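Local atomic coordinates of regulatory Subunit of Protein Kinase A (cAMP-dependent) from Euglena gracilis (Euglena gracilis, PDB entry 6RSX), a protein that binds cyclic AMP in two cyclic nucleotide-binding domains and, as a regulatory subunit of protein kinase A, probably controls the catalytic subunit. Residues Glu160-Leu163 / Ala164-Leu168; Thr173-Glu176 / Arg177-Met180. All coordinates share one frame; numbering follows the deposited sequence.

Overall arrangement
Both contacts are turns of helix, in series along the chain: contact 1 lies at the C-terminal end of helix 149-165 and contact 2 at the N-terminal start of helix 174-183. Their centres are about 11 Å apart, and the helices pack against each other, with Leu163 CD2 4.0 Å from Met180 CG and Ala164 CA 3.9 Å from Arg177 NE. Contact 1 is partly buried, and its main side-chain pairing is apolar, a methyl group against a ring. Contact 2, a surface contact by burial although its centre is nearer that of the chain, joins a polar capping box to an aromatic residue facing bound cyclic AMP. One finishes a helix; the other starts one at a ligand pocket.

Contact 1 of 2, residues Glu160-Leu163 / Ala164-Leu168; sequences EDFL and AQVPL
Val166 places its CG2 methyl over one face of the Phe162 ring in a CH-pi contact. The methyl carbon is 3.5 Å from the ring centroid and only 16° off the ring normal, displaced slightly toward the CE1 side, where Val166 CG2 to Phe162 CE1 is 3.4 Å. Two torsions bring this about. The ring of Phe162 swings to the carbonyl side of its residue because CG is anti to the backbone N (chi1 -177°), and in Val166 the same relation holds for CG1 (chi1 170°), leaving CG2 beside the backbone N and turned to the ring. The fit is tight, for Val166 CG2 also lies 3.1 Å from Phe162 O.

Behind this pair the last helical turn supplies the frame. Ala164 N donates to Glu160 O at 3.0 Å, an i to i+4 bond. Gln165 N bonds instead to Phe162 O three residues back, at 3.1 Å, and reaches Asp161 O only weakly; the turn is therefore tightening. The side chain of Gln165 runs over that same carbonyl, with CG 3.4 Å from Asp161 O. Beyond it Val166 adopts an extended backbone, and a water lies 2.7 Å from Leu163 O and 2.8 Å from Val166 O; with more acceptors nearby than protons, which it serves is not fixed.

Outward, Phe162 leans on Ile207 of strand 204-208 and on Ile209, while Leu163 packs toward Ala181 of helix 174-183. Leu168, in the 3-10 segment, touches Phe205 and Ile207 of that strand and Ile276 and Leu277 of helix 274-280, joining the exit of helix 149-165 to both.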
ATOM      1  N   GLU A 160      10.587  -5.496   6.841  1.00 45.41           N
ATOM      2  CA  GLU A 160      11.715  -4.994   6.064  1.00 46.66           C
ATOM      3  C   GLU A 160      12.539  -6.134   5.481  1.00 45.14           C
ATOM      4  O   GLU A 160      12.799  -6.164   4.277  1.00 46.61           O
ATOM      5  CB  GLU A 160      12.588  -4.072   6.924  1.00 52.37           C
ATOM      6  CG  GLU A 160      12.640  -2.634   6.405  1.00 66.08           C
ATOM      7  CD  GLU A 160      12.705  -2.537   4.868  1.00 79.36           C
ATOM      8  OE1 GLU A 160      11.705  -2.103   4.245  1.00 77.96           O
ATOM      9  OE2 GLU A 160      13.755  -2.893   4.281  1.00 84.71           O
ATOM     10  N   ASP A 161      12.965  -7.082   6.320  1.00 45.18           N
ATOM     11  CA  ASP A 161      13.765  -8.198   5.811  1.00 55.99           C
ATOM     12  C   ASP A 161      13.028  -8.945   4.699  1.00 51.50           C
ATOM     13  O   ASP A 161      13.605  -9.248   3.642  1.00 50.96           O
ATOM     14  CB  ASP A 161      14.132  -9.159   6.949  1.00 52.92           C
ATOM     15  CG  ASP A 161      15.064  -8.530   7.966  0.38 56.84           C
ATOM     16  OD1 ASP A 161      15.753  -7.547   7.607  0.67 55.72           O
ATOM     17  OD2 ASP A 161      15.102  -9.016   9.120  0.88 65.41           O
ATOM     18  N   PHE A 162      11.745  -9.244   4.917  1.00 47.03           N
ATOM     19  CA  PHE A 162      10.979  -9.981   3.915  1.00 43.68           C
ATOM     20  C   PHE A 162      11.005  -9.266   2.569  1.00 46.62           C
ATOM     21  O   PHE A 162      11.328  -9.867   1.536  1.00 47.13           O
ATOM     22  CB  PHE A 162       9.541 -10.176   4.402  1.00 45.39           C
ATOM     23  CG  PHE A 162       8.686 -11.000   3.462  1.00 47.65           C
ATOM     24  CD1 PHE A 162       8.932 -12.350   3.293  1.00 46.32           C
ATOM     25  CD2 PHE A 162       7.637 -10.422   2.763  1.00 50.30           C
ATOM     26  CE1 PHE A 162       8.144 -13.119   2.425  1.00 47.44           C
ATOM     27  CE2 PHE A 162       6.849 -11.177   1.908  1.00 51.90           C
ATOM     28  CZ  PHE A 162       7.105 -12.520   1.730  1.00 47.82           C
ATOM     29  N   LEU A 163      10.683  -7.971   2.563  1.00 46.86           N
ATOM     30  CA  LEU A 163      10.584  -7.244   1.303  1.00 50.11           C
ATOM     31  C   LEU A 163      11.940  -7.124   0.618  1.00 52.63           C
ATOM     32  O   LEU A 163      12.009  -7.085  -0.618  1.00 51.45           O
ATOM     33  CB  LEU A 163       9.970  -5.860   1.545  1.00 53.40           C
ATOM     34  CG  LEU A 163       8.580  -5.926   2.189  1.00 47.01           C
ATOM     35  CD1 LEU A 163       8.087  -4.551   2.679  1.00 52.17           C
ATOM     36  CD2 LEU A 163       7.603  -6.540   1.235  1.00 49.82           C
ATOM     37  N   ALA A 164      13.022  -7.098   1.394  1.00 46.65           N
ATOM     38  CA  ALA A 164      14.353  -7.019   0.803  1.00 51.12           C
ATOM     39  C   ALA A 164      14.799  -8.330   0.161  1.00 56.14           C
ATOM     40  O   ALA A 164      15.649  -8.296  -0.735  1.00 58.84           O
ATOM     41  CB  ALA A 164      15.378  -6.589   1.850  1.00 56.00           C
ATOM     42  N   GLN A 165      14.247  -9.475   0.573  1.00 49.90           N
ATOM     43  CA  GLN A 165      14.737 -10.765   0.098  1.00 54.97           C
ATOM     44  C   GLN A 165      13.728 -11.541  -0.746  1.00 55.80           C
ATOM     45  O   GLN A 165      13.980 -12.707  -1.073  1.00 56.66           O
ATOM     46  CB  GLN A 165      15.183 -11.624   1.282  1.00 60.71           C
ATOM     47  CG  GLN A 165      14.039 -12.221   2.065  1.00 63.68           C
ATOM     48  CD  GLN A 165      14.443 -12.634   3.469  1.00 72.05           C
ATOM     49  OE1 GLN A 165      15.553 -12.333   3.925  1.00 66.88           O
ATOM     50  NE2 GLN A 165      13.539 -13.322   4.166  1.00 73.34           N
ATOM     51  N   VAL A 166      12.603 -10.944  -1.125  1.00 50.45           N
ATOM     52  CA  VAL A 166      11.631 -11.594  -2.005  1.00 45.31           C
ATOM     53  C   VAL A 166      11.867 -11.096  -3.420  1.00 47.76           C
ATOM     54  O   VAL A 166      11.762  -9.882  -3.667  1.00 47.50           O
ATOM     55  CB  VAL A 166      10.188 -11.309  -1.563  1.00 47.00           C
ATOM     56  CG1 VAL A 166       9.203 -11.787  -2.640  1.00 42.69           C
ATOM     57  CG2 VAL A 166       9.905 -11.968  -0.221  1.00 47.20           C
ATOM     58  N   PRO A 167      12.162 -11.982  -4.391  1.00 46.69           N
ATOM     59  CA  PRO A 167      12.497 -11.507  -5.737  1.00 41.39           C
ATOM     60  C   PRO A 167      11.450 -10.599  -6.335  1.00 39.45           C
ATOM     61  O   PRO A 167      11.781  -9.702  -7.120  1.00 47.44           O
ATOM     62  CB  PRO A 167      12.627 -12.817  -6.543  1.00 39.11           C
ATOM     63  CG  PRO A 167      13.085 -13.807  -5.505  1.00 46.99           C
ATOM     64  CD  PRO A 167      12.370 -13.434  -4.233  1.00 44.82           C
ATOM     65  N   LEU A 168      10.177 -10.825  -6.013  1.00 41.82           N
ATOM     66  CA  LEU A 168       9.109 -10.006  -6.568  1.00 40.06           C
ATOM     67  C   LEU A 168       9.363  -8.524  -6.321  1.00 41.35           C
ATOM     68  O   LEU A 168       9.031  -7.673  -7.157  1.00 45.58           O
ATOM     69  CB  LEU A 168       7.773 -10.417  -5.944  1.00 43.23           C
ATOM     70  CG  LEU A 168       6.566  -9.573  -6.368  1.00 43.68           C
ATOM     71  CD1 LEU A 168       6.299  -9.698  -7.851  1.00 41.49           C
ATOM     72  CD2 LEU A 168       5.336  -9.924  -5.535  1.00 41.11           C
TER
HETATM   73  O   HOH W   1      13.365  -7.697  -2.919  1.00 49.34           O

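Contact 2 of 2, residues Thr173-Glu176 / Arg177-Met180; sequences TSYE and RMTM. With CMP (adenosine-3',5'-cyclic-monophosphate), chain B.
Three i to i+4 bonds tie the two halves of this helical turn, Arg177 N to Thr173 O at 2.9 Å, Thr179 N to Tyr175 O and Met180 N to Glu176 O, with N-H...O angles of 151° to 158°, while Met178 N to Ser174 O is weak at 3.3 Å. At its start Thr173 and Glu176 form a capping box: Glu176 N donates to Thr173 OG1 at 3.1 Å, and Thr173 N returns a nearly straight bond to Glu176 OE1 at 2.8 Å, meeting the carboxylate oxygen on its anti side. The N-H groups of the N-cap Thr173 and of Glu176 in the first turn thus each gain a side-chain acceptor.

Tyr175 faces the ligand. Its CG is anti to the backbone N (chi1 -172°), which sends the ring outward from the helix to lie under the adenine, with cyclic AMP C4 3.7 Å above the ring plane over its centre. This is consistent with the aromatic cap on the base in other protein kinase A regulatory subunits. The hydroxyl is hydrogen-bonded to Glu115 OE2, whose other carboxylate oxygen holds the nucleotide. Thr179 CG2 comes within 3.6 Å of Tyr175 CE2; a Met-aromatic contact from Met178, modelled in two conformers, is tentative. Replacing Tyr175 by an alanine is likely to leave the adenine without its aromatic cover and Glu115 OE2 without this partner. Arg177 extends back along the first turn, its NH2 weakly hydrogen-bonded to Glu170 O.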
ATOM      1  N   THR A 173      12.141   0.751  -4.724  1.00 48.18           N
ATOM      2  CA  THR A 173      13.019   1.626  -3.965  1.00 48.19           C
ATOM      3  C   THR A 173      12.804   1.434  -2.464  1.00 48.57           C
ATOM      4  O   THR A 173      11.821   0.830  -2.007  1.00 47.11           O
ATOM      5  CB  THR A 173      12.745   3.086  -4.296  1.00 45.72           C
ATOM      6  OG1 THR A 173      11.412   3.395  -3.888  1.00 44.24           O
ATOM      7  CG2 THR A 173      12.876   3.326  -5.769  1.00 48.95           C
ATOM      8  N   SER A 174      13.719   2.001  -1.684  1.00 43.06           N
ATOM      9  CA  SER A 174      13.591   1.915  -0.234  1.00 40.75           C
ATOM     10  C   SER A 174      12.239   2.460   0.249  1.00 43.02           C
ATOM     11  O   SER A 174      11.581   1.855   1.107  1.00 42.25           O
ATOM     12  CB  SER A 174      14.750   2.659   0.416  1.00 50.61           C
ATOM     13  OG  SER A 174      14.479   2.894   1.784  1.00 57.71           O
ATOM     14  N   TYR A 175      11.787   3.591  -0.298  1.00 39.66           N
ATOM     15  CA  TYR A 175      10.514   4.127   0.180  1.00 40.43           C
ATOM     16  C   TYR A 175       9.345   3.285  -0.329  1.00 35.39           C
ATOM     17  O   TYR A 175       8.348   3.107   0.390  1.00 36.56           O
ATOM     18  CB  TYR A 175      10.321   5.580  -0.251  1.00 38.22           C
ATOM     19  CG  TYR A 175       9.119   6.171   0.409  1.00 36.54           C
ATOM     20  CD1 TYR A 175       9.126   6.450   1.783  1.00 35.67           C
ATOM     21  CD2 TYR A 175       7.997   6.489  -0.312  1.00 35.82           C
ATOM     22  CE1 TYR A 175       8.007   6.966   2.408  1.00 33.77           C
ATOM     23  CE2 TYR A 175       6.860   6.998   0.294  1.00 34.97           C
ATOM     24  CZ  TYR A 175       6.874   7.279   1.652  1.00 31.43           C
ATOM     25  OH  TYR A 175       5.735   7.794   2.264  1.00 33.31           O
ATOM     26  N   GLU A 176       9.458   2.769  -1.556  1.00 38.41           N
ATOM     27  CA  GLU A 176       8.446   1.850  -2.072  1.00 40.66           C
ATOM     28  C   GLU A 176       8.314   0.616  -1.182  1.00 39.10           C
ATOM     29  O   GLU A 176       7.198   0.129  -0.952  1.00 40.07           O
ATOM     30  CB  GLU A 176       8.763   1.477  -3.529  1.00 44.39           C
ATOM     31  CG  GLU A 176       8.352   2.567  -4.495  1.00 42.79           C
ATOM     32  CD  GLU A 176       8.863   2.344  -5.915  1.00 46.03           C
ATOM     33  OE1 GLU A 176       9.844   1.586  -6.122  1.00 46.21           O
ATOM     34  OE2 GLU A 176       8.275   2.945  -6.827  1.00 51.71           O
ATOM     35  N   ARG A 177       9.424   0.120  -0.630  1.00 39.23           N
ATOM     36  CA  ARG A 177       9.332  -0.973   0.344  1.00 41.62           C
ATOM     37  C   ARG A 177       8.495  -0.590   1.562  1.00 43.66           C
ATOM     38  O   ARG A 177       7.720  -1.406   2.071  1.00 40.31           O
ATOM     39  CB  ARG A 177      10.726  -1.420   0.804  1.00 44.44           C
ATOM     40  CG  ARG A 177      11.480  -2.211  -0.252  1.00 46.85           C
ATOM     41  CD  ARG A 177      12.877  -2.659   0.220  1.00 52.46           C
ATOM     42  NE  ARG A 177      13.396  -3.575  -0.783  1.00 71.77           N
ATOM     43  CZ  ARG A 177      13.882  -3.184  -1.963  1.00 81.87           C
ATOM     44  NH1 ARG A 177      13.952  -1.883  -2.245  1.00 83.46           N
ATOM     45  NH2 ARG A 177      14.303  -4.082  -2.859  1.00 71.87           N
ATOM     46  N   MET A 178       8.656   0.644   2.061  0.53 38.59           N
ATOM     47  CA  MET A 178       7.884   1.067   3.221  0.53 36.32           C
ATOM     48  C   MET A 178       6.393   1.097   2.915  0.53 34.33           C
ATOM     49  O   MET A 178       5.576   0.666   3.736  0.53 35.94           O
ATOM     50  CB  MET A 178       8.356   2.452   3.687  0.53 35.04           C
ATOM     51  CG  MET A 178       9.849   2.559   3.796  0.53 35.81           C
ATOM     52  SD  MET A 178      10.293   4.077   4.682  0.53 48.31           S
ATOM     53  CE  MET A 178       9.892   3.700   6.399  0.53 43.66           C
ATOM     54  N   THR A 179       6.014   1.640   1.763  1.00 33.29           N
ATOM     55  CA  THR A 179       4.590   1.745   1.457  1.00 37.26           C
ATOM     56  C   THR A 179       4.021   0.366   1.139  1.00 33.81           C
ATOM     57  O   THR A 179       2.849   0.099   1.418  1.00 34.16           O
ATOM     58  CB  THR A 179       4.364   2.719   0.300  1.00 40.13           C
ATOM     59  OG1 THR A 179       5.156   2.313  -0.796  1.00 42.83           O
ATOM     60  CG2 THR A 179       4.823   4.109   0.675  1.00 41.02           C
ATOM     61  N   MET A 180       4.863  -0.526   0.625  1.00 36.74           N
ATOM     62  CA  MET A 180       4.425  -1.905   0.413  1.00 38.24           C
ATOM     63  C   MET A 180       4.161  -2.572   1.754  1.00 36.65           C
ATOM     64  O   MET A 180       3.116  -3.207   1.949  1.00 36.64           O
ATOM     65  CB  MET A 180       5.471  -2.670  -0.407  1.00 34.68           C
ATOM     66  CG  MET A 180       5.068  -4.147  -0.689  1.00 36.95           C
ATOM     67  SD  MET A 180       3.544  -4.305  -1.643  1.00 39.25           S
ATOM     68  CE  MET A 180       4.003  -3.570  -3.181  1.00 39.89           C
TER
HETATM   69  P   CMP B 501       8.818  13.213   5.182  1.00 30.07           P
HETATM   70  O1P CMP B 501       8.265  13.613   6.591  1.00 30.96           O
HETATM   71  O2P CMP B 501      10.222  12.847   4.936  1.00 26.91           O
HETATM   72  O5' CMP B 501       8.583  14.448   4.179  1.00 28.73           O
HETATM   73  C5' CMP B 501       8.574  14.255   2.765  1.00 31.06           C
HETATM   74  C4' CMP B 501       7.628  13.125   2.486  1.00 29.54           C
HETATM   75  O4' CMP B 501       7.567  12.721   1.112  1.00 30.66           O
HETATM   76  C3' CMP B 501       8.004  11.842   3.181  1.00 30.37           C
HETATM   77  O3' CMP B 501       7.851  11.938   4.579  1.00 29.99           O
HETATM   78  C2' CMP B 501       7.099  10.815   2.494  1.00 30.34           C
HETATM   79  O2' CMP B 501       5.831  10.832   3.129  1.00 31.14           O
HETATM   80  C1' CMP B 501       6.973  11.426   1.070  1.00 31.51           C
HETATM   81  N9  CMP B 501       7.653  10.667   0.026  1.00 31.24           N
HETATM   82  C8  CMP B 501       7.089  10.299  -1.177  1.00 32.51           C
HETATM   83  N7  CMP B 501       8.010   9.680  -1.894  1.00 32.42           N
HETATM   84  C5  CMP B 501       9.117   9.620  -1.141  1.00 34.07           C
HETATM   85  C6  CMP B 501      10.321   9.044  -1.443  1.00 36.45           C
HETATM   86  N6  CMP B 501      10.779   8.346  -2.621  1.00 39.36           N
HETATM   87  N1  CMP B 501      11.312   9.043  -0.579  1.00 34.87           N
HETATM   88  C2  CMP B 501      11.117   9.681   0.615  1.00 34.70           C
HETATM   89  N3  CMP B 501       9.915  10.255   0.950  1.00 31.25           N
HETATM   90  C4  CMP B 501       8.915  10.229   0.041  1.00 32.91           C